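Local coordinates for flagellar hook-associated protein (Burkholderia pseudomallei, PDB 4UT1) that probably serves as a structural component of the bacterial flagellum, forming part of the junction between the hook and the filament, at residues A[100-105]-A[156-161]; A[104-109]-A[598-603]; A[116-121]-A[592-597]; A[299-304]-A[426-431]; A[307-312]-A[364-369]. All coordinates share one frame; numbering follows the deposited sequence.

Interaction 1: residues A[100-105]-A[156-161]; sequences AQLNNY and QQYSQL. With EDO (1,2-ethanediol), chain G.
Y105 and Q157 lie alongside each other, pointing opposite ways, and their meeting is a CH-pi contact. Q157 CG sits 3.4 Å from the centroid of the Y105 ring, only 6° off the ring normal, so the methylene lies squarely over the face. The first torsion of Q157, with CG opposite the backbone N, carries CG over the ring; a bend at the next bond then sends the amide past CD1 and CE1, its plane tilted 35° from the ring. The hydroxyl end of Y105 is flanked by Q157 CB.

One turn back along helix 80-106, L102 points its CD1 between two residues of helix 134-193. It meets L161 CD1 at 3.6 Å and Y158 CE1 at 3.7 Å, the leucine running crosswise to the tyrosine. Q101, extended beyond CG, passes beside L161, its OE1 lying 3.0 Å from L161 CD2.

The two helices run antiparallel at 170°, and the axes of the two short helical segments approach to 11.8 Å, as in a long helical bundle. At that spacing side chains, not backbones, do the touching. L102 also packs on T299 and I604 of two further helices, and the Y158 hydroxyl is hydrogen-bonded to that of Y600.

The chemistry is therefore graded across the interface: leucine methyls and a tyrosine ring on the buried side, glutamine methylenes against an aromatic face toward solvent. Between these two segments the hold is dispersion and CH-pi, with no polar bond fixing the register.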
# COMPACT_ATOMS: atom_id res chain seq x y z
N ALA A 100 -11.76 -17.57 2.72
CA ALA A 100 -11.13 -18.76 3.29
C ALA A 100 -9.96 -19.20 2.39
O ALA A 100 -8.88 -19.55 2.88
CB ALA A 100 -12.14 -19.89 3.45
N GLN A 101 -10.20 -19.19 1.08
CA GLN A 101 -9.16 -19.46 0.10
C GLN A 101 -7.96 -18.51 0.28
O GLN A 101 -6.81 -18.96 0.34
CB GLN A 101 -9.71 -19.33 -1.33
CG GLN A 101 -8.66 -19.62 -2.41
CD GLN A 101 -9.15 -19.32 -3.81
OE1 GLN A 101 -8.35 -19.22 -4.74
NE2 GLN A 101 -10.46 -19.19 -3.98
N LEU A 102 -8.22 -17.21 0.36
CA LEU A 102 -7.16 -16.23 0.59
C LEU A 102 -6.43 -16.49 1.91
O LEU A 102 -5.20 -16.48 1.96
CB LEU A 102 -7.74 -14.81 0.56
CG LEU A 102 -6.71 -13.69 0.78
CD1 LEU A 102 -5.66 -13.68 -0.34
CD2 LEU A 102 -7.41 -12.34 0.90
N ASN A 103 -7.19 -16.72 2.97
CA ASN A 103 -6.61 -16.93 4.29
C ASN A 103 -5.67 -18.12 4.35
O ASN A 103 -4.58 -18.06 4.96
CB ASN A 103 -7.73 -17.10 5.32
CG ASN A 103 -7.22 -17.06 6.75
OD1 ASN A 103 -6.41 -16.20 7.11
ND2 ASN A 103 -7.66 -18.02 7.56
N ASN A 104 -6.08 -19.22 3.72
CA ASN A 104 -5.29 -20.43 3.67
C ASN A 104 -4.01 -20.17 2.90
O ASN A 104 -2.93 -20.68 3.25
CB ASN A 104 -6.08 -21.57 3.01
CG ASN A 104 -7.24 -22.05 3.86
OD1 ASN A 104 -7.31 -21.76 5.06
ND2 ASN A 104 -8.16 -22.80 3.26
N TYR A 105 -4.12 -19.35 1.87
CA TYR A 105 -2.95 -18.96 1.11
C TYR A 105 -1.98 -18.11 1.94
O TYR A 105 -0.79 -18.40 1.97
CB TYR A 105 -3.34 -18.18 -0.14
CG TYR A 105 -2.11 -17.60 -0.80
CD1 TYR A 105 -1.30 -18.39 -1.60
CD2 TYR A 105 -1.75 -16.27 -0.59
CE1 TYR A 105 -0.16 -17.87 -2.19
CE2 TYR A 105 -0.61 -15.74 -1.19
CZ TYR A 105 0.17 -16.54 -1.98
OH TYR A 105 1.30 -16.02 -2.57
N GLN A 156 1.15 -12.23 -7.95
CA GLN A 156 0.50 -13.16 -8.88
C GLN A 156 -0.75 -13.78 -8.26
O GLN A 156 -1.77 -13.91 -8.94
CB GLN A 156 1.46 -14.26 -9.30
CG GLN A 156 2.66 -13.80 -10.11
CD GLN A 156 2.33 -13.46 -11.55
OE1 GLN A 156 1.61 -14.21 -12.23
NE2 GLN A 156 2.84 -12.33 -12.02
N GLN A 157 -0.68 -14.17 -6.99
CA GLN A 157 -1.83 -14.76 -6.30
C GLN A 157 -2.98 -13.78 -6.17
O GLN A 157 -4.15 -14.13 -6.43
CB GLN A 157 -1.43 -15.28 -4.92
CG GLN A 157 -2.61 -15.89 -4.14
CD GLN A 157 -3.10 -17.20 -4.76
OE1 GLN A 157 -2.31 -18.06 -5.14
NE2 GLN A 157 -4.41 -17.35 -4.87
N TYR A 158 -2.68 -12.55 -5.80
CA TYR A 158 -3.74 -11.57 -5.70
C TYR A 158 -4.39 -11.31 -7.05
O TYR A 158 -5.62 -11.24 -7.14
CB TYR A 158 -3.21 -10.27 -5.07
CG TYR A 158 -3.25 -10.38 -3.56
CD1 TYR A 158 -4.46 -10.28 -2.89
CD2 TYR A 158 -2.10 -10.65 -2.82
CE1 TYR A 158 -4.54 -10.41 -1.53
CE2 TYR A 158 -2.16 -10.78 -1.46
CZ TYR A 158 -3.37 -10.67 -0.81
OH TYR A 158 -3.44 -10.81 0.56
N SER A 159 -3.60 -11.19 -8.11
CA SER A 159 -4.19 -10.91 -9.41
C SER A 159 -4.95 -12.14 -9.91
O SER A 159 -5.92 -12.03 -10.65
CB SER A 159 -3.12 -10.49 -10.42
OG SER A 159 -2.18 -11.53 -10.61
N GLN A 160 -4.50 -13.33 -9.50
CA GLN A 160 -5.18 -14.54 -9.91
C GLN A 160 -6.56 -14.64 -9.27
O GLN A 160 -7.55 -14.96 -9.94
CB GLN A 160 -4.31 -15.76 -9.59
CG GLN A 160 -3.11 -15.90 -10.54
CD GLN A 160 -2.06 -16.92 -10.05
OE1 GLN A 160 -2.26 -17.59 -9.04
NE2 GLN A 160 -0.95 -17.01 -10.77
N LEU A 161 -6.62 -14.37 -7.97
CA LEU A 161 -7.88 -14.27 -7.26
C LEU A 161 -8.77 -13.18 -7.87
O LEU A 161 -9.99 -13.37 -8.02
CB LEU A 161 -7.64 -13.98 -5.78
CG LEU A 161 -7.19 -15.19 -4.96
CD1 LEU A 161 -6.93 -14.77 -3.52
CD2 LEU A 161 -8.25 -16.28 -5.02
C1 EDO G . -1.02 -11.18 -15.54
O1 EDO G . -1.52 -12.29 -16.29
C2 EDO G . -0.07 -11.75 -14.49
O2 EDO G . 0.49 -10.68 -13.73

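Interaction 2: residues A[104-109]-A[598-603]; sequences NYVGSP and AGYVNA. With EDO (1,2-ethanediol), chain P.
V601 reaches from helix 593-630 into the turn that ends helix 80-106, and can be followed outward from its CB. That atom lies 3.7 Å from P109 CA, already against the proline. CG1, opposite the backbone N (chi1 165°), then runs in against the turn itself: G107 O is 3.3 Å from V601 CG1, and P109 N and CD are close by. The other branch, CG2, heads back to the helix end, where V106 CG1 stands 3.3 Å from V601 CG2, tighter than usual for two methyl groups.

The rest of the contact flanks this valine. P109 lays its CB 3.9 Å from A598 CB, while N602 OD1 approaches P109 CG at 3.6 Å. On the other flank V106 CG2 touches the hydroxyl of Y600. That hydroxyl is hydrogen-bonded to O2 of a 1,2-ethanediol, probably from the crystallisation liquor, at 2.8 Å from Y600 OH; the diol oxygen sits at the ring edge, in its plane. The same hydroxyl also bonds to Y158.

G107, with positive phi (75°), is where the chain leaves the helix and starts the turn. The turn leads on to helix 113-129 and is packed against helix 593-630 through V601, A598 and N602. Helix 134-193 also touches the end of helix 80-106, Y158 meeting V106, and Y600 extends the packing to A303, Q306 and L307 of helix 287-322.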
# COMPACT_ATOMS: atom_id res chain seq x y z
N ASN A 104 -6.08 -19.22 3.72
CA ASN A 104 -5.29 -20.43 3.67
C ASN A 104 -4.01 -20.17 2.90
O ASN A 104 -2.93 -20.68 3.25
CB ASN A 104 -6.08 -21.57 3.01
CG ASN A 104 -7.24 -22.05 3.86
OD1 ASN A 104 -7.31 -21.76 5.06
ND2 ASN A 104 -8.16 -22.80 3.26
N TYR A 105 -4.12 -19.35 1.87
CA TYR A 105 -2.95 -18.96 1.11
C TYR A 105 -1.98 -18.11 1.94
O TYR A 105 -0.79 -18.40 1.97
CB TYR A 105 -3.34 -18.18 -0.14
CG TYR A 105 -2.11 -17.60 -0.80
CD1 TYR A 105 -1.30 -18.39 -1.60
CD2 TYR A 105 -1.75 -16.27 -0.59
CE1 TYR A 105 -0.16 -17.87 -2.19
CE2 TYR A 105 -0.61 -15.74 -1.19
CZ TYR A 105 0.17 -16.54 -1.98
OH TYR A 105 1.30 -16.02 -2.57
N VAL A 106 -2.50 -17.07 2.58
CA VAL A 106 -1.65 -16.12 3.31
C VAL A 106 -0.93 -16.74 4.51
O VAL A 106 0.23 -16.41 4.77
CB VAL A 106 -2.46 -14.91 3.79
CG1 VAL A 106 -1.64 -14.05 4.71
CG2 VAL A 106 -2.90 -14.08 2.59
N GLY A 107 -1.62 -17.62 5.24
CA GLY A 107 -0.99 -18.31 6.36
C GLY A 107 -0.80 -17.47 7.61
O GLY A 107 -1.60 -16.57 7.89
N SER A 108 0.27 -17.74 8.35
CA SER A 108 0.47 -17.17 9.68
C SER A 108 0.94 -15.70 9.65
O SER A 108 1.74 -15.31 8.81
CB SER A 108 1.49 -18.02 10.45
OG SER A 108 2.05 -17.30 11.53
N PRO A 109 0.44 -14.89 10.60
CA PRO A 109 0.82 -13.47 10.66
C PRO A 109 2.27 -13.28 11.08
O PRO A 109 2.78 -12.18 10.95
CB PRO A 109 -0.14 -12.90 11.72
CG PRO A 109 -0.51 -14.06 12.55
CD PRO A 109 -0.57 -15.24 11.62
N ALA A 598 1.62 -8.52 10.27
CA ALA A 598 0.72 -9.28 11.14
C ALA A 598 -0.70 -8.71 11.11
O ALA A 598 -1.67 -9.45 11.14
CB ALA A 598 1.26 -9.31 12.56
N GLY A 599 -0.81 -7.39 11.05
CA GLY A 599 -2.12 -6.75 10.95
C GLY A 599 -2.81 -7.09 9.64
O GLY A 599 -4.01 -7.34 9.61
N TYR A 600 -2.04 -7.10 8.56
CA TYR A 600 -2.58 -7.40 7.24
C TYR A 600 -3.11 -8.84 7.20
O TYR A 600 -4.20 -9.10 6.67
CB TYR A 600 -1.49 -7.15 6.17
CG TYR A 600 -1.39 -8.18 5.07
CD1 TYR A 600 -2.16 -8.06 3.92
CD2 TYR A 600 -0.52 -9.26 5.17
CE1 TYR A 600 -2.08 -8.99 2.92
CE2 TYR A 600 -0.44 -10.20 4.17
CZ TYR A 600 -1.22 -10.06 3.05
OH TYR A 600 -1.13 -10.99 2.04
N VAL A 601 -2.38 -9.77 7.80
CA VAL A 601 -2.82 -11.16 7.82
C VAL A 601 -4.04 -11.32 8.71
O VAL A 601 -5.00 -12.00 8.35
CB VAL A 601 -1.68 -12.11 8.30
CG1 VAL A 601 -2.23 -13.48 8.68
CG2 VAL A 601 -0.62 -12.23 7.22
N ASN A 602 -4.01 -10.68 9.87
CA ASN A 602 -5.09 -10.82 10.84
C ASN A 602 -6.41 -10.24 10.35
O ASN A 602 -7.48 -10.71 10.73
CB ASN A 602 -4.71 -10.17 12.17
CG ASN A 602 -3.68 -10.98 12.94
OD1 ASN A 602 -3.53 -12.17 12.72
ND2 ASN A 602 -2.94 -10.32 13.83
N ALA A 603 -6.35 -9.21 9.50
CA ALA A 603 -7.57 -8.66 8.90
C ALA A 603 -8.24 -9.75 8.07
O ALA A 603 -9.45 -9.94 8.14
CB ALA A 603 -7.26 -7.44 8.03
C1 EDO P . 1.86 -15.05 1.83
O1 EDO P . 3.19 -14.83 2.34
C2 EDO P . 1.26 -13.75 1.29
O2 EDO P . 1.03 -12.78 2.34

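Interaction 3: residues A[116-121]-A[592-597]; sequences AITNYF and TLTGAY. With EDO (1,2-ethanediol), chain C; EDO (1,2-ethanediol), chain P.
The start of helix 593-630 docks here against helix 113-129, two antiparallel members of the helical bundle; the axes of the two short helical segments approach to 10.6 Å at an angle of 173°. L593 and T594, in the first turn, face I117, T118 and F121.

L593 CD1 comes to the edge of the F121 ring, near its plane, 4.0 Å from F121 CE2, with the leucine lying athwart the phenylalanine. The same methyl lies 4.3 Å from I117 CG2. T594 turns its methyl to the other helix: with chi1 at 54°, CG2 is opposite the carbonyl carbon and stands 3.7 Å from T118 OG1, a van der Waals contact. The T118 hydroxyl is bonded to A114 O, one turn back on its own helix.

The helix start is set by T592 at the N-cap. Its OG1 accepts from G595 N at 3.0 Å with an N-H...O angle of 155°, tying up one of the amides that a first turn leaves without a helical partner. L593 is also packed on S313, and F121 on V318, both of helix 287-322; A116 and I117 rest on L147 of helix 134-193.

Such spacing between branched aliphatic groups and a ring edge implies fairly loose hydrophobic association. T118 OG1, bonded to A114 O, and T592 OG1, in its cap, are satisfied within their own helices, leaving the interface largely to methyl groups.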
# COMPACT_ATOMS: atom_id res chain seq x y z
N ALA A 116 10.72 -13.69 5.98
CA ALA A 116 11.69 -13.29 4.96
C ALA A 116 12.25 -11.90 5.25
O ALA A 116 13.44 -11.65 5.05
CB ALA A 116 11.05 -13.33 3.57
N ILE A 117 11.40 -11.00 5.72
CA ILE A 117 11.86 -9.65 6.06
C ILE A 117 12.84 -9.70 7.23
O ILE A 117 13.95 -9.14 7.16
CB ILE A 117 10.68 -8.72 6.39
CG1 ILE A 117 9.86 -8.45 5.13
CG2 ILE A 117 11.18 -7.38 6.91
CD1 ILE A 117 8.61 -7.63 5.40
N THR A 118 12.45 -10.38 8.31
CA THR A 118 13.32 -10.53 9.48
C THR A 118 14.69 -11.10 9.09
O THR A 118 15.73 -10.62 9.55
CB THR A 118 12.69 -11.45 10.55
OG1 THR A 118 11.44 -10.89 10.97
CG2 THR A 118 13.62 -11.59 11.75
N ASN A 119 14.67 -12.14 8.26
CA ASN A 119 15.88 -12.81 7.83
C ASN A 119 16.79 -11.92 6.99
O ASN A 119 18.02 -12.00 7.07
CB ASN A 119 15.53 -14.09 7.07
CG ASN A 119 15.08 -15.21 7.99
OD1 ASN A 119 15.23 -15.11 9.20
ND2 ASN A 119 14.51 -16.28 7.42
N TYR A 120 16.18 -11.06 6.18
CA TYR A 120 16.95 -10.14 5.36
C TYR A 120 17.74 -9.18 6.25
O TYR A 120 18.93 -8.98 6.05
CB TYR A 120 16.06 -9.32 4.42
CG TYR A 120 16.90 -8.34 3.63
CD1 TYR A 120 17.69 -8.78 2.57
CD2 TYR A 120 16.93 -6.98 3.96
CE1 TYR A 120 18.48 -7.89 1.86
CE2 TYR A 120 17.70 -6.10 3.25
CZ TYR A 120 18.48 -6.55 2.20
OH TYR A 120 19.24 -5.67 1.49
N PHE A 121 17.06 -8.59 7.23
CA PHE A 121 17.74 -7.67 8.12
C PHE A 121 18.78 -8.37 9.02
O PHE A 121 19.84 -7.81 9.26
CB PHE A 121 16.72 -6.89 8.96
CG PHE A 121 15.93 -5.88 8.16
CD1 PHE A 121 16.58 -4.88 7.45
CD2 PHE A 121 14.55 -5.94 8.11
CE1 PHE A 121 15.86 -3.96 6.69
CE2 PHE A 121 13.82 -5.02 7.37
CZ PHE A 121 14.48 -4.03 6.66
N THR A 592 6.00 -1.54 12.99
CA THR A 592 7.11 -2.00 12.16
C THR A 592 6.59 -2.74 10.93
O THR A 592 5.39 -2.96 10.79
CB THR A 592 8.04 -2.93 12.94
OG1 THR A 592 7.36 -4.16 13.21
CG2 THR A 592 8.46 -2.30 14.27
N LEU A 593 7.51 -3.12 10.04
CA LEU A 593 7.13 -3.85 8.84
C LEU A 593 6.47 -5.19 9.19
O LEU A 593 5.44 -5.54 8.63
CB LEU A 593 8.36 -4.08 7.95
CG LEU A 593 8.99 -2.84 7.33
CD1 LEU A 593 10.31 -3.17 6.65
CD2 LEU A 593 8.03 -2.22 6.35
N THR A 594 7.06 -5.93 10.12
CA THR A 594 6.54 -7.25 10.47
C THR A 594 5.28 -7.10 11.32
O THR A 594 4.36 -7.92 11.23
CB THR A 594 7.57 -8.09 11.24
OG1 THR A 594 8.03 -7.36 12.37
CG2 THR A 594 8.76 -8.42 10.34
N GLY A 595 5.23 -6.03 12.11
CA GLY A 595 4.03 -5.72 12.86
C GLY A 595 2.89 -5.37 11.92
O GLY A 595 1.75 -5.78 12.13
N ALA A 596 3.21 -4.63 10.86
CA ALA A 596 2.21 -4.28 9.86
C ALA A 596 1.79 -5.52 9.07
O ALA A 596 0.61 -5.68 8.76
CB ALA A 596 2.75 -3.21 8.92
N TYR A 597 2.74 -6.39 8.77
CA TYR A 597 2.41 -7.67 8.13
C TYR A 597 1.42 -8.49 8.95
O TYR A 597 0.50 -9.11 8.40
CB TYR A 597 3.66 -8.51 7.89
CG TYR A 597 3.39 -9.77 7.10
CD1 TYR A 597 3.24 -9.73 5.72
CD2 TYR A 597 3.25 -11.01 7.74
CE1 TYR A 597 2.99 -10.86 5.00
CE2 TYR A 597 3.00 -12.16 7.01
CZ TYR A 597 2.87 -12.08 5.64
OH TYR A 597 2.61 -13.20 4.90
C1 EDO C . 16.24 -17.35 3.26
O1 EDO C . 17.24 -16.96 2.31
C2 EDO C . 15.93 -16.19 4.19
O2 EDO C . 14.54 -15.82 4.16
C1 EDO P . 1.86 -15.05 1.83
O1 EDO P . 3.19 -14.83 2.34
C2 EDO P . 1.26 -13.75 1.29
O2 EDO P . 1.03 -12.78 2.34

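Interaction 4: residues A[299-304]-A[426-431]; sequences TLDPAQ and PTRGAL
Q304 and D301 of helix 287-322 meet R428 in the turn that follows strand 421-425, where the beta domain returns to the helical bundle. T427 to A430 form a type I beta turn, and R428 in it carries the contact.

The tight part is Q304 against the aliphatic stem of R428. The glutamine, extended beyond CG, crosses the arginine at about a right angle, with Q304 CD 3.4 Å from R428 CG and Q304 NE2 3.0 Å from R428 O. Q304 OE1 bonds to R162, which steadies the amide. L431 CD1 adds a looser touch, 4.1 Å from Q304 CG.

The looser part, still buried, is ionic and holds one bridging water. R428 bends at chi3 (-64°), bringing its guanidinium beside D301. D301 OD1 lies over one face, offset toward the rim. D301 OD2, 3.3 Å from R428 NH2, makes a salt bridge through charge alone, well out of the guanidinium plane. D256 and D370 also form salt bridges with R428, and R162 with D301, while E259 brings a like charge close to D301.

The water sits at the guanidinium edge, in its plane, accepting from R428 NE at 2.8 Å and lying 2.7 Å from D301 O, where it may donate.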
# COMPACT_ATOMS: atom_id res chain seq x y z
N THR A 299 -12.06 -7.09 1.15
CA THR A 299 -10.99 -7.97 1.60
C THR A 299 -9.82 -8.00 0.61
O THR A 299 -8.69 -7.68 0.98
CB THR A 299 -11.50 -9.42 1.83
OG1 THR A 299 -12.36 -9.45 2.98
CG2 THR A 299 -10.35 -10.40 2.05
N LEU A 300 -10.10 -8.39 -0.63
CA LEU A 300 -9.04 -8.62 -1.62
C LEU A 300 -8.22 -7.37 -1.95
O LEU A 300 -6.99 -7.36 -1.80
CB LEU A 300 -9.65 -9.18 -2.90
CG LEU A 300 -8.64 -9.64 -3.96
CD1 LEU A 300 -7.97 -10.92 -3.49
CD2 LEU A 300 -9.32 -9.85 -5.31
N ASP A 301 -8.89 -6.32 -2.42
CA ASP A 301 -8.19 -5.12 -2.85
C ASP A 301 -7.52 -4.42 -1.66
O ASP A 301 -6.40 -3.96 -1.79
CB ASP A 301 -9.14 -4.18 -3.61
CG ASP A 301 -9.54 -4.73 -4.98
OD1 ASP A 301 -8.96 -5.75 -5.40
OD2 ASP A 301 -10.45 -4.16 -5.64
N PRO A 302 -8.19 -4.36 -0.49
CA PRO A 302 -7.44 -3.78 0.63
C PRO A 302 -6.22 -4.60 0.99
O PRO A 302 -5.17 -4.03 1.31
CB PRO A 302 -8.47 -3.78 1.77
CG PRO A 302 -9.79 -3.66 1.06
CD PRO A 302 -9.61 -4.52 -0.17
N ALA A 303 -6.35 -5.92 0.94
CA ALA A 303 -5.24 -6.77 1.35
C ALA A 303 -4.05 -6.54 0.43
O ALA A 303 -2.92 -6.46 0.90
CB ALA A 303 -5.63 -8.24 1.35
N GLN A 304 -4.28 -6.44 -0.87
CA GLN A 304 -3.14 -6.24 -1.75
C GLN A 304 -2.53 -4.85 -1.58
O GLN A 304 -1.32 -4.69 -1.67
CB GLN A 304 -3.50 -6.47 -3.22
CG GLN A 304 -2.24 -6.51 -4.07
CD GLN A 304 -2.48 -6.90 -5.49
OE1 GLN A 304 -3.63 -7.15 -5.90
NE2 GLN A 304 -1.41 -6.96 -6.27
N PRO A 426 -1.79 3.50 -5.25
CA PRO A 426 -0.38 3.78 -5.00
C PRO A 426 0.46 2.54 -4.71
O PRO A 426 1.66 2.58 -5.01
CB PRO A 426 -0.42 4.68 -3.76
CG PRO A 426 -1.84 5.26 -3.76
CD PRO A 426 -2.66 4.11 -4.24
N THR A 427 -0.13 1.47 -4.18
CA THR A 427 0.67 0.32 -3.73
C THR A 427 0.25 -1.05 -4.24
O THR A 427 0.98 -2.02 -4.04
CB THR A 427 0.69 0.22 -2.19
OG1 THR A 427 -0.65 0.06 -1.71
CG2 THR A 427 1.32 1.47 -1.57
N ARG A 428 -0.91 -1.15 -4.88
CA ARG A 428 -1.36 -2.47 -5.34
C ARG A 428 -0.31 -3.14 -6.23
O ARG A 428 -0.03 -4.33 -6.07
CB ARG A 428 -2.69 -2.38 -6.11
CG ARG A 428 -3.20 -3.77 -6.50
CD ARG A 428 -4.46 -3.73 -7.36
NE ARG A 428 -5.60 -3.15 -6.65
CZ ARG A 428 -6.78 -2.93 -7.22
NH1 ARG A 428 -6.98 -3.25 -8.49
NH2 ARG A 428 -7.77 -2.40 -6.50
N GLY A 429 0.23 -2.37 -7.17
CA GLY A 429 1.19 -2.88 -8.14
C GLY A 429 2.63 -3.03 -7.70
O GLY A 429 3.49 -3.47 -8.47
N ALA A 430 2.92 -2.66 -6.45
CA ALA A 430 4.29 -2.71 -5.97
C ALA A 430 4.84 -4.13 -5.96
O ALA A 430 6.04 -4.33 -6.12
CB ALA A 430 4.37 -2.10 -4.57
N LEU A 431 3.96 -5.10 -5.77
CA LEU A 431 4.37 -6.50 -5.68
C LEU A 431 4.85 -7.04 -7.02
O LEU A 431 5.84 -7.78 -7.07
CB LEU A 431 3.23 -7.37 -5.17
CG LEU A 431 2.60 -7.02 -3.82
CD1 LEU A 431 1.50 -8.01 -3.46
CD2 LEU A 431 3.70 -6.94 -2.73
O HOH W 1 -5.27 -2.74 -3.95

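Interaction 5: residues A[307-312]-A[364-369]; sequences LGALAV and TQPTTS
A309 and V312 of helix 287-322 rest on P366, T367 and T368, part of the irregular loop between strands 356-360 and 371-375, where the beta domain meets the helical bundle. Spaced three residues apart, the two small side chains lie on one side of the helix.

In the first shell, V312 and P366 run side by side with their ends pointing contrary ways. Chi1 of 170° sets V312 CG1 opposite its backbone N, and this branch meets P366 CB at 3.9 Å, with CG of the proline close beside it. The ring goes on to press against the helix backbone, P366 CG lying 3.4 Å from A309 O. T368 gives its methyl: CG2 is 3.8 Å from A309 CB.

Other residues surround these groups. F360, on the strand leading into the loop, touches V312, P366 and T367 alike, so one aromatic residue backs both sides of the contact. T364 O is hydrogen-bonded to S313 OG, tying the start of the loop to the residue that follows V312 in the helix. Residues 426-430 pack alongside, with T427 against A309, P426 against T367 and A430 against V312.

The closest approach between the two segments is A309 CB to the carbonyl oxygen of T367, with A309 CB and T367 O 3.3 Å apart.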
# COMPACT_ATOMS: atom_id res chain seq x y z
N LEU A 307 -0.35 -5.14 1.59
CA LEU A 307 0.87 -5.90 1.41
C LEU A 307 1.79 -5.15 0.46
O LEU A 307 2.99 -5.14 0.64
CB LEU A 307 0.58 -7.31 0.89
CG LEU A 307 1.81 -8.19 0.71
CD1 LEU A 307 2.57 -8.38 2.02
CD2 LEU A 307 1.43 -9.53 0.11
N GLY A 308 1.22 -4.51 -0.55
CA GLY A 308 2.00 -3.67 -1.45
C GLY A 308 2.68 -2.54 -0.71
O GLY A 308 3.82 -2.16 -1.01
N ALA A 309 1.98 -2.00 0.28
CA ALA A 309 2.53 -0.90 1.08
C ALA A 309 3.76 -1.35 1.85
O ALA A 309 4.72 -0.58 1.98
CB ALA A 309 1.46 -0.34 2.04
N LEU A 310 3.75 -2.58 2.35
CA LEU A 310 4.93 -3.11 3.04
C LEU A 310 6.14 -3.18 2.10
O LEU A 310 7.25 -2.79 2.48
CB LEU A 310 4.66 -4.50 3.62
CG LEU A 310 3.53 -4.58 4.65
CD1 LEU A 310 3.55 -5.96 5.32
CD2 LEU A 310 3.61 -3.45 5.67
N ALA A 311 5.92 -3.70 0.89
CA ALA A 311 6.98 -3.77 -0.12
C ALA A 311 7.59 -2.39 -0.40
O ALA A 311 8.82 -2.24 -0.45
CB ALA A 311 6.44 -4.38 -1.42
N VAL A 312 6.74 -1.38 -0.56
CA VAL A 312 7.20 -0.04 -0.86
C VAL A 312 8.00 0.51 0.32
O VAL A 312 9.08 1.03 0.14
CB VAL A 312 6.04 0.92 -1.18
CG1 VAL A 312 6.54 2.37 -1.23
CG2 VAL A 312 5.38 0.54 -2.50
N THR A 364 8.94 5.89 2.51
CA THR A 364 9.10 4.97 3.64
C THR A 364 7.81 4.90 4.44
O THR A 364 7.61 3.98 5.24
CB THR A 364 10.25 5.38 4.60
OG1 THR A 364 9.93 6.61 5.23
CG2 THR A 364 11.58 5.49 3.84
N GLN A 365 6.93 5.88 4.23
CA GLN A 365 5.60 5.84 4.85
C GLN A 365 4.52 5.97 3.79
O GLN A 365 3.87 7.01 3.67
CB GLN A 365 5.46 6.96 5.89
CG GLN A 365 6.55 6.93 6.96
CD GLN A 365 6.47 8.12 7.89
OE1 GLN A 365 5.80 8.06 8.92
NE2 GLN A 365 7.13 9.21 7.52
N PRO A 366 4.32 4.91 3.00
CA PRO A 366 3.34 4.94 1.92
C PRO A 366 1.92 4.84 2.43
O PRO A 366 1.69 4.50 3.59
CB PRO A 366 3.71 3.70 1.09
CG PRO A 366 4.26 2.77 2.09
CD PRO A 366 4.98 3.60 3.12
N THR A 367 0.96 5.14 1.56
CA THR A 367 -0.44 4.90 1.84
C THR A 367 -0.69 3.40 1.83
O THR A 367 0.15 2.64 1.33
CB THR A 367 -1.34 5.58 0.80
OG1 THR A 367 -0.89 5.21 -0.51
CG2 THR A 367 -1.24 7.10 0.95
N THR A 368 -1.84 2.98 2.36
CA THR A 368 -2.15 1.56 2.47
C THR A 368 -3.50 1.17 1.86
O THR A 368 -3.90 0.00 1.97
CB THR A 368 -2.18 1.10 3.94
OG1 THR A 368 -3.13 1.89 4.66
CG2 THR A 368 -0.80 1.26 4.58
N SER A 369 -4.19 2.13 1.25
CA SER A 369 -5.49 1.86 0.61
C SER A 369 -5.53 2.20 -0.88
O SER A 369 -4.49 2.42 -1.51
CB SER A 369 -6.62 2.63 1.33
OG SER A 369 -7.90 2.15 0.91

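In the fold
Interactions 1, 2 and 3 join helices of the bundle, whereas interactions 4 and 5 dock the neighbouring beta domain on helix 287-322, near the middle of the chain. Interactions 3, 4 and 5 are buried; 1 and 2 are partly buried, and only 1 includes exposed residues among those that touch. Interactions 1 and 2 share N104 and Y105 and are joined by the Y158 and Y600 hydroxyls, while 2 and 3 both use helix 593-630 and one ethanediol. Methyl and ring packing dominates 1, 2, 3 and 5. Interaction 4 differs: its charged residues are buried and a water bridges them, yet it lies only 9 Å, centre to centre, from the apolar interaction 5.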